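Local coordinates for protein leucine aminopeptidase 2, chloroplastic (Streptomyces sp. BC16019, PDB 5LHK) that probably removes unsubstituted N-terminal amino acids from peptides, as a manganese-binding metalloaminopeptidase of the M17 family, at residues D182-P187 and A283-A288. Sequence-based numbering, arbitrary orientation.
With MN (manganese (II) ion), chain B.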
loop_
_atom_site.group_PDB
_atom_site.type_symbol
_atom_site.label_atom_id
_atom_site.label_comp_id
_atom_site.label_asym_id
_atom_site.label_seq_id
_atom_site.Cartn_x
_atom_site.Cartn_y
_atom_site.Cartn_z
ATOM N N ASP A 182 32.740 5.387 -12.552
ATOM C CA ASP A 182 32.670 6.842 -12.363
ATOM C C ASP A 182 31.431 7.419 -13.014
ATOM O O ASP A 182 30.737 8.240 -12.405
ATOM C CB ASP A 182 33.901 7.559 -12.939
ATOM C CG ASP A 182 35.156 7.348 -12.102
ATOM O OD1 ASP A 182 35.058 6.946 -10.922
ATOM O OD2 ASP A 182 36.252 7.601 -12.639
ATOM N N LEU A 183 31.165 6.989 -14.248
ATOM C CA LEU A 183 30.037 7.501 -15.007
ATOM C C LEU A 183 28.718 7.189 -14.329
ATOM O O LEU A 183 27.833 8.039 -14.278
ATOM C CB LEU A 183 30.029 6.933 -16.431
ATOM C CG LEU A 183 31.164 7.435 -17.320
ATOM C CD1 LEU A 183 31.258 6.622 -18.607
ATOM C CD2 LEU A 183 30.999 8.920 -17.632
ATOM N N VAL A 184 28.605 5.980 -13.784
ATOM C CA VAL A 184 27.389 5.550 -13.112
ATOM C C VAL A 184 27.223 6.259 -11.767
ATOM O O VAL A 184 26.120 6.711 -11.433
ATOM C CB VAL A 184 27.357 4.024 -12.954
ATOM C CG1 VAL A 184 26.178 3.579 -12.095
ATOM C CG2 VAL A 184 27.275 3.376 -14.336
ATOM N N ASN A 185 28.318 6.368 -11.012
ATOM C CA ASN A 185 28.293 7.057 -9.724
ATOM C C ASN A 185 28.017 8.544 -9.843
ATOM O O ASN A 185 27.500 9.143 -8.896
ATOM C CB ASN A 185 29.612 6.852 -8.954
ATOM C CG ASN A 185 29.726 5.475 -8.343
ATOM O OD1 ASN A 185 28.730 4.897 -7.906
ATOM N ND2 ASN A 185 30.950 4.940 -8.295
ATOM N N CYS A 186 28.352 9.136 -10.992
ATOM C CA CYS A 186 28.220 10.568 -11.172
ATOM C C CYS A 186 26.784 11.037 -10.909
ATOM O O CYS A 186 25.840 10.446 -11.449
ATOM C CB CYS A 186 28.659 10.997 -12.567
ATOM S SG CYS A 186 29.015 12.763 -12.629
ATOM N N PRO A 187 26.611 12.076 -10.061
ATOM C CA PRO A 187 25.278 12.655 -9.910
ATOM C C PRO A 187 24.684 13.052 -11.256
ATOM O O PRO A 187 25.398 13.567 -12.122
ATOM C CB PRO A 187 25.528 13.885 -9.044
ATOM C CG PRO A 187 26.726 13.520 -8.230
ATOM C CD PRO A 187 27.579 12.687 -9.132
ATOM N N ALA A 283 21.647 5.783 -12.184
ATOM C CA ALA A 283 22.384 4.619 -12.697
ATOM C C ALA A 283 21.752 3.997 -13.936
ATOM O O ALA A 283 22.214 2.963 -14.405
ATOM C CB ALA A 283 22.511 3.555 -11.608
ATOM N N ASP A 284 20.723 4.638 -14.494
ATOM C CA ASP A 284 19.985 4.067 -15.604
ATOM C C ASP A 284 20.726 4.261 -16.943
ATOM O O ASP A 284 20.193 3.973 -18.014
ATOM C CB ASP A 284 18.578 4.673 -15.624
ATOM C CG ASP A 284 17.556 3.776 -16.282
ATOM O OD1 ASP A 284 17.676 2.533 -16.161
ATOM O OD2 ASP A 284 16.617 4.314 -16.914
ATOM N N MET A 285 21.965 4.751 -16.877
ATOM C CA MET A 285 22.842 4.903 -18.052
ATOM C C MET A 285 24.013 3.915 -17.999
ATOM O O MET A 285 24.997 4.078 -18.724
ATOM C CB MET A 285 23.319 6.373 -18.195
ATOM C CG MET A 285 23.717 7.101 -16.902
ATOM S SD MET A 285 24.906 6.246 -15.845
ATOM C CE MET A 285 26.400 6.404 -16.795
ATOM N N GLY A 286 23.889 2.882 -17.156
ATOM C CA GLY A 286 24.932 1.870 -16.968
ATOM C C GLY A 286 25.275 1.108 -18.239
ATOM O O GLY A 286 26.438 0.731 -18.450
ATOM N N GLY A 287 24.276 0.876 -19.083
ATOM C CA GLY A 287 24.503 0.227 -20.359
ATOM C C GLY A 287 25.360 1.082 -21.273
ATOM O O GLY A 287 26.315 0.590 -21.874
ATOM N N ALA A 288 25.014 2.368 -21.380
ATOM C CA ALA A 288 25.809 3.317 -22.155
ATOM C C ALA A 288 27.228 3.410 -21.603
ATOM O O ALA A 288 28.188 3.443 -22.365
ATOM C CB ALA A 288 25.152 4.691 -22.179
HETATM MN MN MN B . 15.029 3.141 -17.360
HETATM O O HOH W 1 13.476 1.610 -16.998
#
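Chi1 of Val184 sets CG1 opposite the backbone N and CG2 opposite the carbonyl carbon, presenting both methyls to the turn that opens helix 286-301, while three torsions of one sign curl Met285 (chi1 41°, chi2 52°, chi3 72°) and fold its thioether back against helix 164-185. Val184 CG1 rests on Ala283 CB at 3.7 Å. The other methyl, Val184 CG2, lies over the backbone of the turn, 3.8 Å from Gly286 CA, and also meets the methionine methyl, Met285 CE, at 4.0 Å. That methyl ends on the helix backbone, 3.3 Å from Leu183 O, and touches Leu183 CB at 3.7 Å. The contact is buried, and van der Waals packing joins the two segments without polar bonds between them. Shortening Val184 to an alanine removes both methyls, which would probably leave a gap against Ala283 CB and Gly286 CA and set the Met285 methyl freer to turn. The turn itself is a type I beta turn, closed by Gly286 N to Ala283 O at 3.2 Å, with Met285 at the N-cap. Between Ala283 and Met285, Asp284 turns away from the helix, and its OD2 binds manganese at 2.0 Å; Asp266, Glu345 and Lys261 bind the same ion. The end of helix 164-185 thus packs behind the loop that carries a ligand of the two-manganese site of the M17 aminopeptidase catalytic domain.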